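PDB 7CFB: FI20010p1, which probably acts as a Tudor-domain scaffold in assembling the piRNA amplification complex for gene silencing in Drosophila. Local coordinates for residues F99-R111 with S227-K241. Numbering follows the deposited sequence.
Sequences FAVLDSINNIITR and STSDPLKAVLGFRPK
Asp103, at the end of strand 99-103, has its CA 5.1 Å from that of Phe238, where the tail after helix 233-236 runs past the hairpin made with strand 108-111. A flat aromatic suits this buried place because it offers a face to CB of Asp103, a CH-pi contact 3.9 Å from the Phe238 centroid, and an edge to CG1 of Val101; CG2 of Thr110 touches CE2. The Asp103 carboxylate, swung anti to its own N (chi1 171°), runs along the CD1-CE1 rim, tilted modestly from the ring, and OD2 accepts from OG of Ser227, though the modelled 2.4 Å is doubtfully short. A water also joins OD2 to O of Ser227. The backbone N-H of Asn106 points almost straight at OD1 (171°) from above the carboxylate plane, an Asx motif. The hairpin, with a G1 bulge opposite Asp103, belongs to the Tudor domain, an SH3-like fold, and here the C-terminal end of helix 215-228 and the chain's tail pack on it. Ser104 is small enough for OG to approach O of Arg239 (2.7 Å) and O of Pro240. Farther out, CG1 of Ile105 lies over the centre of the Arg239 guanidinium, 3.4 Å from CZ. NH1 reaches OD1 of Asp230, a salt bridge, within the guanidinium's own plane but from above the carboxylate plane; OD1 also accepts from N of Leu232 in an Asx turn. A leucine here in place of Arg239 would probably leave that carboxylate without its charged mate and Ile105 without its flat surface.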
# COMPACT_ATOMS: atom_id res chain seq x y z
N PHE A 99 -4.23 -10.26 -2.02
CA PHE A 99 -3.16 -11.27 -2.03
C PHE A 99 -1.82 -10.59 -1.76
O PHE A 99 -1.81 -9.45 -1.36
CB PHE A 99 -3.22 -12.15 -3.27
CG PHE A 99 -2.98 -11.47 -4.59
CD1 PHE A 99 -3.98 -10.77 -5.22
CD2 PHE A 99 -1.75 -11.56 -5.20
CE1 PHE A 99 -3.76 -10.17 -6.43
CE2 PHE A 99 -1.53 -10.95 -6.42
CZ PHE A 99 -2.53 -10.26 -7.03
N ALA A 100 -0.73 -11.32 -1.94
CA ALA A 100 0.60 -10.76 -1.67
C ALA A 100 1.50 -10.88 -2.89
O ALA A 100 1.32 -11.78 -3.68
CB ALA A 100 1.19 -11.43 -0.46
N VAL A 101 2.40 -9.92 -3.04
CA VAL A 101 3.37 -9.89 -4.14
C VAL A 101 4.76 -9.73 -3.55
O VAL A 101 4.93 -9.04 -2.60
CB VAL A 101 3.03 -8.84 -5.21
CG1 VAL A 101 2.97 -7.44 -4.65
CG2 VAL A 101 3.94 -8.92 -6.41
N LEU A 102 5.72 -10.41 -4.14
CA LEU A 102 7.10 -10.34 -3.66
C LEU A 102 7.90 -9.32 -4.45
O LEU A 102 7.83 -9.34 -5.64
CB LEU A 102 7.74 -11.73 -3.78
CG LEU A 102 9.25 -11.75 -3.63
CD1 LEU A 102 9.66 -11.55 -2.20
CD2 LEU A 102 9.84 -13.02 -4.19
N ASP A 103 8.53 -8.41 -3.75
CA ASP A 103 9.53 -7.52 -4.37
C ASP A 103 10.82 -8.34 -4.18
O ASP A 103 11.30 -8.36 -3.08
CB ASP A 103 9.59 -6.16 -3.69
CG ASP A 103 10.74 -5.32 -4.17
OD1 ASP A 103 11.56 -5.84 -4.89
OD2 ASP A 103 10.80 -4.17 -3.83
N SER A 104 11.24 -9.08 -5.20
CA SER A 104 12.41 -9.98 -5.08
C SER A 104 13.73 -9.24 -4.90
O SER A 104 14.50 -9.68 -4.09
CB SER A 104 12.46 -11.06 -6.11
OG SER A 104 12.70 -10.55 -7.39
N ILE A 105 13.91 -8.12 -5.57
CA ILE A 105 15.18 -7.36 -5.41
C ILE A 105 15.35 -6.89 -3.97
O ILE A 105 16.39 -7.16 -3.40
CB ILE A 105 15.21 -6.16 -6.37
CG1 ILE A 105 14.81 -6.55 -7.79
CG2 ILE A 105 16.57 -5.52 -6.36
CD1 ILE A 105 15.77 -7.46 -8.46
N ASN A 106 14.31 -6.31 -3.38
CA ASN A 106 14.43 -5.72 -2.03
C ASN A 106 13.93 -6.66 -0.93
O ASN A 106 13.81 -6.24 0.16
CB ASN A 106 13.88 -4.31 -2.04
CG ASN A 106 14.59 -3.51 -3.10
OD1 ASN A 106 13.99 -3.13 -4.07
ND2 ASN A 106 15.88 -3.32 -2.94
N ASN A 107 13.58 -7.87 -1.30
CA ASN A 107 13.18 -8.92 -0.34
C ASN A 107 12.02 -8.53 0.60
O ASN A 107 12.14 -8.79 1.78
CB ASN A 107 14.39 -9.48 0.39
CG ASN A 107 14.23 -10.94 0.73
OD1 ASN A 107 13.52 -11.67 0.05
ND2 ASN A 107 14.85 -11.35 1.82
N ILE A 108 10.95 -7.93 0.10
CA ILE A 108 9.78 -7.66 0.97
C ILE A 108 8.53 -8.18 0.28
O ILE A 108 8.55 -8.35 -0.91
CB ILE A 108 9.63 -6.19 1.38
CG1 ILE A 108 9.10 -5.32 0.25
CG2 ILE A 108 10.90 -5.65 1.99
CD1 ILE A 108 8.41 -4.10 0.74
N ILE A 109 7.50 -8.51 1.04
CA ILE A 109 6.24 -9.02 0.45
C ILE A 109 5.11 -8.09 0.91
O ILE A 109 4.89 -7.97 2.10
CB ILE A 109 6.01 -10.48 0.84
CG1 ILE A 109 7.09 -11.39 0.25
CG2 ILE A 109 4.62 -10.92 0.48
CD1 ILE A 109 6.90 -12.82 0.60
N THR A 110 4.39 -7.52 -0.05
CA THR A 110 3.35 -6.53 0.29
C THR A 110 1.98 -6.96 -0.24
O THR A 110 1.93 -7.66 -1.21
CB THR A 110 3.76 -5.17 -0.26
OG1 THR A 110 3.03 -4.14 0.39
CG2 THR A 110 3.61 -5.08 -1.76
N ARG A 111 0.92 -6.47 0.41
CA ARG A 111 -0.49 -6.78 0.05
C ARG A 111 -0.84 -6.02 -1.23
O ARG A 111 -0.42 -4.91 -1.37
CB ARG A 111 -1.45 -6.54 1.21
CG ARG A 111 -1.11 -7.32 2.47
CD ARG A 111 -2.28 -7.44 3.40
NE ARG A 111 -2.65 -6.14 3.89
CZ ARG A 111 -3.80 -5.83 4.42
NH1 ARG A 111 -4.74 -6.73 4.54
NH2 ARG A 111 -4.02 -4.60 4.80
N SER A 227 12.65 -0.87 -0.94
CA SER A 227 11.74 -1.27 -2.05
C SER A 227 11.22 -0.02 -2.77
O SER A 227 11.27 -0.00 -3.96
CB SER A 227 10.59 -2.02 -1.50
OG SER A 227 9.77 -2.51 -2.52
N THR A 228 10.77 0.97 -2.00
CA THR A 228 10.18 2.24 -2.49
C THR A 228 11.20 3.07 -3.25
O THR A 228 10.84 3.66 -4.21
CB THR A 228 9.56 3.05 -1.34
OG1 THR A 228 8.43 2.36 -0.84
CG2 THR A 228 9.15 4.43 -1.78
N SER A 229 12.44 3.08 -2.78
CA SER A 229 13.51 3.90 -3.39
C SER A 229 14.27 3.17 -4.49
O SER A 229 15.17 3.76 -5.04
CB SER A 229 14.43 4.40 -2.33
OG SER A 229 15.59 3.58 -2.26
N ASP A 230 13.94 1.91 -4.77
CA ASP A 230 14.63 1.13 -5.82
C ASP A 230 14.63 1.90 -7.14
O ASP A 230 13.56 2.26 -7.59
CB ASP A 230 14.03 -0.26 -5.99
CG ASP A 230 14.81 -1.08 -6.99
OD1 ASP A 230 14.83 -0.72 -8.12
OD2 ASP A 230 15.37 -2.06 -6.59
N PRO A 231 15.78 2.05 -7.81
CA PRO A 231 15.90 2.85 -9.02
C PRO A 231 15.07 2.36 -10.20
O PRO A 231 14.87 3.09 -11.10
CB PRO A 231 17.37 2.79 -9.39
CG PRO A 231 17.91 1.63 -8.63
CD PRO A 231 17.04 1.47 -7.40
N LEU A 232 14.68 1.11 -10.19
CA LEU A 232 13.91 0.64 -11.36
C LEU A 232 12.43 0.39 -11.07
O LEU A 232 11.77 -0.01 -11.98
CB LEU A 232 14.62 -0.57 -11.91
CG LEU A 232 15.79 -0.16 -12.78
CD1 LEU A 232 17.09 -0.37 -12.05
CD2 LEU A 232 15.75 -0.87 -14.09
N LYS A 233 11.96 0.72 -9.88
CA LYS A 233 10.58 0.42 -9.47
C LYS A 233 9.55 1.10 -10.38
O LYS A 233 8.66 0.41 -10.79
CB LYS A 233 10.36 0.82 -8.01
CG LYS A 233 8.95 0.60 -7.50
CD LYS A 233 8.77 1.29 -6.17
CE LYS A 233 7.32 1.38 -5.75
NZ LYS A 233 6.65 0.10 -6.02
N ALA A 234 9.74 2.36 -10.71
CA ALA A 234 8.80 3.06 -11.60
C ALA A 234 8.79 2.42 -12.98
O ALA A 234 7.76 2.34 -13.58
CB ALA A 234 9.16 4.51 -11.68
N VAL A 235 9.95 2.02 -13.47
CA VAL A 235 10.03 1.45 -14.83
C VAL A 235 9.54 0.00 -14.89
O VAL A 235 8.75 -0.29 -15.76
CB VAL A 235 11.46 1.58 -15.36
CG1 VAL A 235 11.67 0.85 -16.67
CG2 VAL A 235 11.87 3.03 -15.50
N LEU A 236 10.04 -0.87 -14.04
CA LEU A 236 9.74 -2.32 -14.14
C LEU A 236 8.74 -2.84 -13.10
O LEU A 236 8.45 -3.99 -13.14
CB LEU A 236 11.06 -3.07 -13.98
CG LEU A 236 12.12 -2.81 -15.03
CD1 LEU A 236 13.45 -3.43 -14.63
CD2 LEU A 236 11.67 -3.32 -16.38
N GLY A 237 8.26 -2.01 -12.19
CA GLY A 237 7.39 -2.55 -11.13
C GLY A 237 8.15 -3.52 -10.25
O GLY A 237 9.29 -3.27 -9.97
N PHE A 238 7.52 -4.58 -9.80
CA PHE A 238 8.23 -5.55 -8.92
C PHE A 238 8.84 -6.63 -9.80
O PHE A 238 8.20 -7.08 -10.68
CB PHE A 238 7.33 -6.12 -7.84
CG PHE A 238 7.00 -5.20 -6.70
CD1 PHE A 238 7.89 -4.24 -6.27
CD2 PHE A 238 5.80 -5.30 -6.06
CE1 PHE A 238 7.59 -3.41 -5.21
CE2 PHE A 238 5.49 -4.46 -5.00
CZ PHE A 238 6.39 -3.53 -4.58
N ARG A 239 10.06 -7.01 -9.53
CA ARG A 239 10.72 -8.01 -10.39
C ARG A 239 10.50 -9.41 -9.88
O ARG A 239 10.57 -9.63 -8.71
CB ARG A 239 12.18 -7.66 -10.61
CG ARG A 239 12.34 -6.66 -11.74
CD ARG A 239 12.71 -5.34 -11.14
NE ARG A 239 14.14 -5.22 -11.08
CZ ARG A 239 14.76 -4.32 -10.38
NH1 ARG A 239 14.07 -3.46 -9.66
NH2 ARG A 239 16.08 -4.26 -10.40
N PRO A 240 10.30 -10.38 -10.77
CA PRO A 240 10.04 -11.74 -10.38
C PRO A 240 11.23 -12.52 -9.82
O PRO A 240 12.33 -12.04 -9.84
CB PRO A 240 9.70 -12.44 -11.69
CG PRO A 240 9.40 -11.33 -12.63
CD PRO A 240 10.32 -10.22 -12.19
N LYS A 241 10.96 -13.74 -9.33
CA LYS A 241 12.02 -14.61 -8.75
C LYS A 241 12.62 -13.92 -7.52
O LYS A 241 12.41 -14.45 -6.41
CB LYS A 241 13.10 -14.90 -9.79
CG LYS A 241 14.18 -13.84 -9.93
CD LYS A 241 15.15 -14.12 -11.06
CE LYS A 241 16.10 -12.97 -11.33
NZ LYS A 241 16.88 -12.60 -10.12
O HOH W 1 7.68 -10.49 -7.85
O HOH W 2 10.95 -1.97 -5.86